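Local coordinates for nucleosome assembly protein (Plasmodium falciparum, PDB 5X7V) that probably acts as a histone chaperone of the NAP family, binding histones and taking part in nucleosome assembly, at residues 126-138 and 154-166. Sequence-based numbering, arbitrary orientation.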
ATOM      1  N   CYS A 126      20.406 -13.049   6.970  1.00 59.20           N
ATOM      2  CA  CYS A 126      19.801 -13.153   8.301  1.00 56.62           C
ATOM      3  C   CYS A 126      20.728 -13.619   9.410  1.00 52.02           C
ATOM      4  O   CYS A 126      21.398 -14.628   9.292  1.00 67.23           O
ATOM      5  CB  CYS A 126      18.603 -14.076   8.277  1.00 53.19           C
ATOM      6  SG  CYS A 126      17.603 -13.672   9.661  1.00 52.01           S
ATOM      7  N   THR A 127      20.747 -12.881  10.503  1.00 51.96           N
ATOM      8  CA  THR A 127      21.607 -13.235  11.608  1.00 53.68           C
ATOM      9  C   THR A 127      21.106 -14.485  12.315  1.00 53.26           C
ATOM     10  O   THR A 127      19.940 -14.585  12.659  1.00 53.12           O
ATOM     11  CB  THR A 127      21.727 -12.076  12.616  1.00 53.20           C
ATOM     12  OG1 THR A 127      22.410 -10.968  12.004  1.00 52.53           O
ATOM     13  CG2 THR A 127      22.497 -12.526  13.851  1.00 54.03           C
ATOM     14  N   ARG A 128      22.039 -15.355  12.650  1.00 57.11           N
ATOM     15  CA  ARG A 128      21.731 -16.539  13.406  1.00 59.15           C
ATOM     16  C   ARG A 128      21.909 -16.128  14.845  1.00 53.22           C
ATOM     17  O   ARG A 128      22.997 -15.800  15.260  1.00 51.88           O
ATOM     18  CB  ARG A 128      22.726 -17.633  13.075  1.00 57.84           C
ATOM     19  CG  ARG A 128      22.131 -18.999  12.813  1.00 62.52           C
ATOM     20  CD  ARG A 128      23.059 -19.844  11.964  1.00 69.56           C
ATOM     21  NE  ARG A 128      22.361 -20.427  10.825  1.00 75.56           N
ATOM     22  N   ILE A 129      20.824 -16.087  15.593  1.00 51.82           N
ATOM     23  CA  ILE A 129      20.887 -15.754  16.988  1.00 49.82           C
ATOM     24  C   ILE A 129      21.388 -16.966  17.740  1.00 53.64           C
ATOM     25  O   ILE A 129      20.908 -18.091  17.551  1.00 53.58           O
ATOM     26  CB  ILE A 129      19.517 -15.329  17.521  1.00 52.90           C
ATOM     27  CG1 ILE A 129      18.919 -14.234  16.655  1.00 49.82           C
ATOM     28  CG2 ILE A 129      19.628 -14.841  18.948  1.00 54.68           C
ATOM     29  CD1 ILE A 129      17.462 -14.110  16.834  1.00 49.82           C
ATOM     30  N   LYS A 130      22.380 -16.742  18.582  1.00 53.79           N
ATOM     31  CA  LYS A 130      22.899 -17.795  19.418  1.00 54.94           C
ATOM     32  C   LYS A 130      22.483 -17.483  20.847  1.00 52.87           C
ATOM     33  O   LYS A 130      23.150 -16.725  21.553  1.00 52.42           O
ATOM     34  CB  LYS A 130      24.412 -17.901  19.265  1.00 53.22           C
ATOM     35  CG  LYS A 130      24.841 -18.383  17.887  1.00 51.86           C
ATOM     36  CD  LYS A 130      26.338 -18.430  17.738  1.00 52.52           C
ATOM     37  CE  LYS A 130      26.969 -17.060  17.954  1.00 55.80           C
ATOM     38  NZ  LYS A 130      28.397 -17.062  17.490  1.00 64.45           N
ATOM     39  N   TRP A 131      21.335 -18.036  21.227  1.00 53.00           N
ATOM     40  CA  TRP A 131      20.773 -17.904  22.564  1.00 53.58           C
ATOM     41  C   TRP A 131      21.677 -18.539  23.609  1.00 52.75           C
ATOM     42  O   TRP A 131      22.241 -19.597  23.364  1.00 56.41           O
ATOM     43  CB  TRP A 131      19.390 -18.532  22.584  1.00 49.82           C
ATOM     44  CG  TRP A 131      18.489 -17.808  21.657  1.00 53.61           C
ATOM     45  CD1 TRP A 131      18.136 -18.175  20.392  1.00 56.73           C
ATOM     46  CD2 TRP A 131      17.853 -16.549  21.900  1.00 63.03           C
ATOM     47  NE1 TRP A 131      17.297 -17.236  19.842  1.00 52.85           N
ATOM     48  CE2 TRP A 131      17.111 -16.223  20.749  1.00 53.82           C
ATOM     49  CE3 TRP A 131      17.824 -15.671  22.989  1.00 53.20           C
ATOM     50  CZ2 TRP A 131      16.356 -15.056  20.651  1.00 57.69           C
ATOM     51  CZ3 TRP A 131      17.078 -14.515  22.885  1.00 53.65           C
ATOM     52  CH2 TRP A 131      16.350 -14.221  21.730  1.00 53.15           C
ATOM     53  N   LYS A 132      21.848 -17.877  24.750  1.00 52.65           N
ATOM     54  CA  LYS A 132      22.600 -18.459  25.843  1.00 53.01           C
ATOM     55  C   LYS A 132      21.783 -19.616  26.417  1.00 55.58           C
ATOM     56  O   LYS A 132      20.568 -19.687  26.217  1.00 54.23           O
ATOM     57  CB  LYS A 132      22.914 -17.428  26.934  1.00 55.66           C
ATOM     58  CG  LYS A 132      23.709 -16.231  26.460  1.00 53.48           C
ATOM     59  CD  LYS A 132      25.050 -16.647  25.952  1.00 55.52           C
ATOM     60  CE  LYS A 132      25.783 -15.455  25.428  1.00 58.86           C
ATOM     61  NZ  LYS A 132      26.050 -14.539  26.541  1.00 62.19           N
ATOM     62  N   GLU A 133      22.446 -20.520  27.131  1.00 55.62           N
ATOM     63  CA  GLU A 133      21.774 -21.658  27.747  1.00 53.37           C
ATOM     64  C   GLU A 133      20.649 -21.218  28.685  1.00 54.73           C
ATOM     65  O   GLU A 133      20.851 -20.420  29.612  1.00 53.03           O
ATOM     66  CB  GLU A 133      22.781 -22.513  28.509  1.00 52.79           C
ATOM     67  CG  GLU A 133      23.852 -23.077  27.616  1.00 57.78           C
ATOM     68  CD  GLU A 133      23.282 -23.923  26.494  1.00 59.22           C
ATOM     69  OE1 GLU A 133      22.407 -24.767  26.774  1.00 66.20           O
ATOM     70  OE2 GLU A 133      23.672 -23.712  25.328  1.00 58.86           O
ATOM     71  N   GLY A 134      19.462 -21.751  28.430  1.00 53.29           N
ATOM     72  CA  GLY A 134      18.293 -21.441  29.218  1.00 53.30           C
ATOM     73  C   GLY A 134      17.702 -20.064  28.985  1.00 57.83           C
ATOM     74  O   GLY A 134      16.820 -19.629  29.732  1.00 54.80           O
ATOM     75  N   LYS A 135      18.163 -19.358  27.960  1.00 55.10           N
ATOM     76  CA  LYS A 135      17.701 -17.982  27.784  1.00 56.83           C
ATOM     77  C   LYS A 135      16.840 -17.777  26.526  1.00 57.98           C
ATOM     78  O   LYS A 135      16.319 -16.687  26.295  1.00 57.70           O
ATOM     79  CB  LYS A 135      18.899 -17.038  27.768  1.00 54.29           C
ATOM     80  CG  LYS A 135      19.799 -17.171  28.982  1.00 53.71           C
ATOM     81  CD  LYS A 135      19.081 -16.764  30.244  1.00 55.32           C
ATOM     82  CE  LYS A 135      20.026 -16.065  31.220  1.00 55.32           C
ATOM     83  NZ  LYS A 135      19.531 -16.040  32.631  1.00 60.58           N
ATOM     84  N   ASN A 136      16.676 -18.822  25.727  1.00 54.82           N
ATOM     85  CA  ASN A 136      15.902 -18.700  24.507  1.00 54.82           C
ATOM     86  C   ASN A 136      14.419 -18.566  24.812  1.00 55.55           C
ATOM     87  O   ASN A 136      13.832 -19.445  25.429  1.00 62.87           O
ATOM     88  CB  ASN A 136      16.139 -19.906  23.607  1.00 54.82           C
ATOM     89  CG  ASN A 136      15.546 -19.725  22.232  1.00 55.14           C
ATOM     90  OD1 ASN A 136      14.716 -18.841  22.015  1.00 64.77           O
ATOM     91  ND2 ASN A 136      15.950 -20.576  21.295  1.00 54.62           N
ATOM     92  N   PRO A 137      13.794 -17.468  24.368  1.00 60.30           N
ATOM     93  CA  PRO A 137      12.349 -17.285  24.598  1.00 57.59           C
ATOM     94  C   PRO A 137      11.469 -17.989  23.549  1.00 59.50           C
ATOM     95  O   PRO A 137      10.271 -18.171  23.765  1.00 58.48           O
ATOM     96  CB  PRO A 137      12.185 -15.770  24.535  1.00 58.22           C
ATOM     97  CG  PRO A 137      13.285 -15.303  23.635  1.00 55.47           C
ATOM     98  CD  PRO A 137      14.427 -16.270  23.794  1.00 53.92           C
ATOM     99  N   ILE A 138      12.072 -18.424  22.444  1.00 56.88           N
ATOM    100  CA  ILE A 138      11.357 -19.178  21.427  1.00 54.82           C
ATOM    101  C   ILE A 138      11.096 -20.540  22.027  1.00 56.53           C
ATOM    102  O   ILE A 138      10.483 -21.410  21.413  1.00 66.82           O
ATOM    103  CB  ILE A 138      12.174 -19.318  20.116  1.00 61.97           C
ATOM    104  CG1 ILE A 138      12.612 -17.942  19.593  1.00 55.31           C
ATOM    105  CG2 ILE A 138      11.369 -20.046  19.032  1.00 55.12           C
ATOM    106  CD1 ILE A 138      13.700 -18.014  18.524  1.00 52.62           C
ATOM    107  N   LYS A 154       0.448 -18.002  21.581  1.00 71.42           N
ATOM    108  CA  LYS A 154       1.568 -17.063  21.409  1.00 66.87           C
ATOM    109  C   LYS A 154       2.780 -17.616  20.651  1.00 75.48           C
ATOM    110  O   LYS A 154       2.972 -18.835  20.528  1.00 82.24           O
ATOM    111  CB  LYS A 154       2.042 -16.517  22.778  1.00 72.56           C
ATOM    112  CG  LYS A 154       1.061 -15.611  23.537  1.00 66.83           C
ATOM    113  CD  LYS A 154       1.658 -15.186  24.850  1.00 59.19           C
ATOM    114  CE  LYS A 154       0.700 -14.264  25.602  1.00 66.20           C
ATOM    115  NZ  LYS A 154       1.265 -13.846  26.931  1.00 69.67           N
ATOM    116  N   TRP A 155       3.602 -16.690  20.163  1.00 59.77           N
ATOM    117  CA  TRP A 155       4.824 -16.992  19.423  1.00 56.04           C
ATOM    118  C   TRP A 155       5.888 -16.053  19.935  1.00 59.17           C
ATOM    119  O   TRP A 155       5.572 -15.146  20.715  1.00 64.19           O
ATOM    120  CB  TRP A 155       4.619 -16.778  17.929  1.00 64.54           C
ATOM    121  CG  TRP A 155       4.275 -15.338  17.623  1.00 63.95           C
ATOM    122  CD1 TRP A 155       3.231 -14.619  18.140  1.00 64.51           C
ATOM    123  CD2 TRP A 155       4.979 -14.446  16.754  1.00 61.90           C
ATOM    124  NE1 TRP A 155       3.239 -13.345  17.641  1.00 67.50           N
ATOM    125  CE2 TRP A 155       4.302 -13.209  16.785  1.00 59.23           C
ATOM    126  CE3 TRP A 155       6.117 -14.571  15.950  1.00 60.47           C
ATOM    127  CZ2 TRP A 155       4.721 -12.105  16.052  1.00 59.82           C
ATOM    128  CZ3 TRP A 155       6.530 -13.476  15.209  1.00 59.65           C
ATOM    129  CH2 TRP A 155       5.834 -12.255  15.268  1.00 60.53           C
ATOM    130  N   SER A 156       7.127 -16.224  19.483  1.00 54.56           N
ATOM    131  CA  SER A 156       8.192 -15.273  19.834  1.00 53.86           C
ATOM    132  C   SER A 156       8.606 -14.395  18.648  1.00 55.48           C
ATOM    133  O   SER A 156       8.957 -14.897  17.584  1.00 56.36           O
ATOM    134  CB  SER A 156       9.408 -16.017  20.364  1.00 58.20           C
ATOM    135  OG  SER A 156      10.488 -15.144  20.606  1.00 54.63           O
ATOM    136  N   ILE A 157       8.569 -13.080  18.835  1.00 55.02           N
ATOM    137  CA  ILE A 157       8.980 -12.136  17.796  1.00 54.36           C
ATOM    138  C   ILE A 157      10.339 -12.478  17.182  1.00 53.36           C
ATOM    139  O   ILE A 157      10.567 -12.237  16.006  1.00 54.41           O
ATOM    140  CB  ILE A 157       9.029 -10.697  18.347  1.00 53.80           C
ATOM    141  CG1 ILE A 157       9.088  -9.682  17.206  1.00 56.23           C
ATOM    142  CG2 ILE A 157      10.186 -10.518  19.318  1.00 49.82           C
ATOM    143  CD1 ILE A 157       8.631  -8.283  17.603  1.00 53.53           C
ATOM    144  N   PHE A 158      11.223 -13.073  17.967  1.00 53.05           N
ATOM    145  CA  PHE A 158      12.543 -13.419  17.498  1.00 49.82           C
ATOM    146  C   PHE A 158      12.517 -14.628  16.592  1.00 52.81           C
ATOM    147  O   PHE A 158      13.546 -14.975  16.022  1.00 54.03           O
ATOM    148  CB  PHE A 158      13.473 -13.676  18.664  1.00 51.28           C
ATOM    149  CG  PHE A 158      13.755 -12.463  19.465  1.00 49.82           C
ATOM    150  CD1 PHE A 158      14.605 -11.495  18.978  1.00 53.45           C
ATOM    151  CD2 PHE A 158      13.176 -12.283  20.710  1.00 55.12           C
ATOM    152  CE1 PHE A 158      14.863 -10.370  19.693  1.00 49.82           C
ATOM    153  CE2 PHE A 158      13.439 -11.165  21.435  1.00 49.82           C
ATOM    154  CZ  PHE A 158      14.291 -10.201  20.916  1.00 54.90           C
ATOM    155  N   GLU A 159      11.353 -15.259  16.444  1.00 53.30           N
ATOM    156  CA  GLU A 159      11.167 -16.280  15.409  1.00 54.62           C
ATOM    157  C   GLU A 159      11.168 -15.676  14.010  1.00 53.30           C
ATOM    158  O   GLU A 159      11.219 -16.399  13.013  1.00 54.76           O
ATOM    159  CB  GLU A 159       9.864 -17.049  15.606  1.00 53.83           C
ATOM    160  CG  GLU A 159       9.811 -17.837  16.878  1.00 53.97           C
ATOM    161  CD  GLU A 159       8.658 -18.796  16.883  1.00 63.60           C
ATOM    162  OE1 GLU A 159       8.651 -19.681  15.990  1.00 74.95           O
ATOM    163  OE2 GLU A 159       7.765 -18.660  17.756  1.00 62.41           O
ATOM    164  N   TRP A 160      11.088 -14.349  13.946  1.00 57.73           N
ATOM    165  CA  TRP A 160      11.095 -13.649  12.680  1.00 54.75           C
ATOM    166  C   TRP A 160      12.481 -13.679  12.036  1.00 52.93           C
ATOM    167  O   TRP A 160      12.614 -13.476  10.829  1.00 53.93           O
ATOM    168  CB  TRP A 160      10.616 -12.207  12.858  1.00 55.07           C
ATOM    169  CG  TRP A 160      10.621 -11.481  11.547  1.00 55.30           C
ATOM    170  CD1 TRP A 160       9.838 -11.751  10.465  1.00 53.27           C
ATOM    171  CD2 TRP A 160      11.465 -10.394  11.170  1.00 53.65           C
ATOM    172  NE1 TRP A 160      10.141 -10.900   9.438  1.00 54.22           N
ATOM    173  CE2 TRP A 160      11.137 -10.055   9.845  1.00 56.71           C
ATOM    174  CE3 TRP A 160      12.462  -9.671  11.824  1.00 54.84           C
ATOM    175  CZ2 TRP A 160      11.781  -9.030   9.157  1.00 55.76           C
ATOM    176  CZ3 TRP A 160      13.094  -8.642  11.137  1.00 57.18           C
ATOM    177  CH2 TRP A 160      12.749  -8.333   9.822  1.00 54.32           C
ATOM    178  N   PHE A 161      13.511 -13.963  12.831  1.00 54.06           N
ATOM    179  CA  PHE A 161      14.873 -14.042  12.310  1.00 53.35           C
ATOM    180  C   PHE A 161      15.235 -15.431  11.764  1.00 52.17           C
ATOM    181  O   PHE A 161      16.199 -16.068  12.200  1.00 51.06           O
ATOM    182  CB  PHE A 161      15.854 -13.612  13.384  1.00 51.71           C
ATOM    183  CG  PHE A 161      15.727 -12.170  13.747  1.00 56.01           C
ATOM    184  CD1 PHE A 161      16.415 -11.189  13.016  1.00 53.42           C
ATOM    185  CD2 PHE A 161      14.901 -11.775  14.804  1.00 53.30           C
ATOM    186  CE1 PHE A 161      16.291  -9.846  13.334  1.00 49.82           C
ATOM    187  CE2 PHE A 161      14.768 -10.426  15.129  1.00 51.87           C
ATOM    188  CZ  PHE A 161      15.458  -9.462  14.388  1.00 51.74           C
ATOM    189  N   THR A 162      14.444 -15.873  10.790  1.00 53.32           N
ATOM    190  CA  THR A 162      14.749 -17.053   9.990  1.00 57.12           C
ATOM    191  C   THR A 162      14.865 -16.762   8.475  1.00 60.46           C
ATOM    192  O   THR A 162      14.570 -15.649   8.001  1.00 52.96           O
ATOM    193  CB  THR A 162      13.695 -18.141  10.186  1.00 56.74           C
ATOM    194  OG1 THR A 162      13.957 -19.216   9.275  1.00 62.50           O
ATOM    195  CG2 THR A 162      12.300 -17.586   9.932  1.00 58.17           C
ATOM    196  N   THR A 163      15.326 -17.777   7.742  1.00 63.96           N
ATOM    197  CA  THR A 163      15.416 -17.732   6.288  1.00 57.79           C
ATOM    198  C   THR A 163      14.145 -18.336   5.751  1.00 61.16           C
ATOM    199  O   THR A 163      13.693 -18.020   4.650  1.00 73.33           O
ATOM    200  CB  THR A 163      16.630 -18.516   5.746  1.00 59.85           C
ATOM    201  OG1 THR A 163      17.836 -17.932   6.228  1.00 58.46           O
ATOM    202  CG2 THR A 163      16.670 -18.503   4.228  1.00 73.20           C
ATOM    203  N   ASP A 164      13.560 -19.219   6.547  1.00 70.56           N
ATOM    204  CA  ASP A 164      12.394 -19.961   6.115  1.00 73.67           C
ATOM    205  C   ASP A 164      11.243 -18.995   5.919  1.00 70.56           C
ATOM    206  O   ASP A 164      11.298 -17.861   6.373  1.00 76.19           O
ATOM    207  CB  ASP A 164      12.045 -21.064   7.127  1.00 80.64           C
ATOM    208  CG  ASP A 164      13.171 -22.068   7.309  1.00 90.07           C
ATOM    209  OD1 ASP A 164      13.951 -22.275   6.351  1.00109.58           O
ATOM    210  OD2 ASP A 164      13.270 -22.647   8.411  1.00109.58           O
ATOM    211  N   GLU A 165      10.217 -19.421   5.201  1.00 70.56           N
ATOM    212  CA  GLU A 165       9.014 -18.613   5.105  1.00 73.02           C
ATOM    213  C   GLU A 165       8.294 -18.619   6.476  1.00 82.17           C
ATOM    214  O   GLU A 165       8.555 -19.484   7.319  1.00 79.62           O
ATOM    215  CB  GLU A 165       8.120 -19.138   3.976  1.00 77.00           C
ATOM    216  N   LEU A 166       7.401 -17.649   6.692  1.00 83.13           N
ATOM    217  CA  LEU A 166       6.646 -17.490   7.939  1.00 72.16           C
ATOM    218  C   LEU A 166       5.155 -17.770   7.705  1.00 86.25           C
ATOM    219  O   LEU A 166       4.390 -16.822   7.592  1.00 84.75           O
ATOM    220  CB  LEU A 166       6.764 -16.048   8.450  1.00 74.51           C
ATOM    221  CG  LEU A 166       8.130 -15.495   8.901  1.00 76.33           C
ATOM    222  CD1 LEU A 166       8.042 -13.992   9.230  1.00 65.51           C
ATOM    223  CD2 LEU A 166       8.713 -16.275  10.091  1.00 68.03           C
TER
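I138 lies across the short 3-10 turn 157-160, its two branches reaching different residues of it. CG1 stands beside the backbone N (chi1 -54°) and carries CD1 to the carbonyl of F158, while CG2 rests on the aliphatic part of E159, 3.5 Å from E159 CG. The side chain of E159 runs on extended, and its OE2 accepts the backbone N of S156 at 3.1 Å through the anti lone pair, in an almost straight bond. S156 packs its CB and OG against I138 CG1; the hydroxyl is hydrogen-bonded to D69 of helix 68-73.

C126, at the other end of the contact, turns its sulfur anti to the backbone N (chi1 -158°), which brings C126 SG to 3.6 Å from F161 C. The sulfur sits at the edge of the F161 ring, near its plane, with C126 SG 4.1 Å from F161 CB, and C126 also touches K112 of strand 109-116. F161 is itself the central residue of an inverse gamma turn. It receives I129 CD1 on its CB at 3.8 Å and obliquely on its ring.

Between these ends, W131 meets F158 edge-on in a T-shaped pair, with W131 CH2 above one face of the phenyl ring. The planes of the six-membered ring of W131 and the F158 ring stand at 76°. Packing on both faces, P137 CD on one and I129 CG2 on the other, steadies the indole, and P137 CG also touches F158 CD2 at 4.2 Å.

No hydrogen bond links the segments, so apolar packing carries the contact. It joins the chain leaving strand 121-126, outermost in this chain's sheet, to the returning 3-10 turn, and belongs to the irregular connection between the antiparallel sheet and helix 172-180 in the globular alpha/beta domain of the NAP fold.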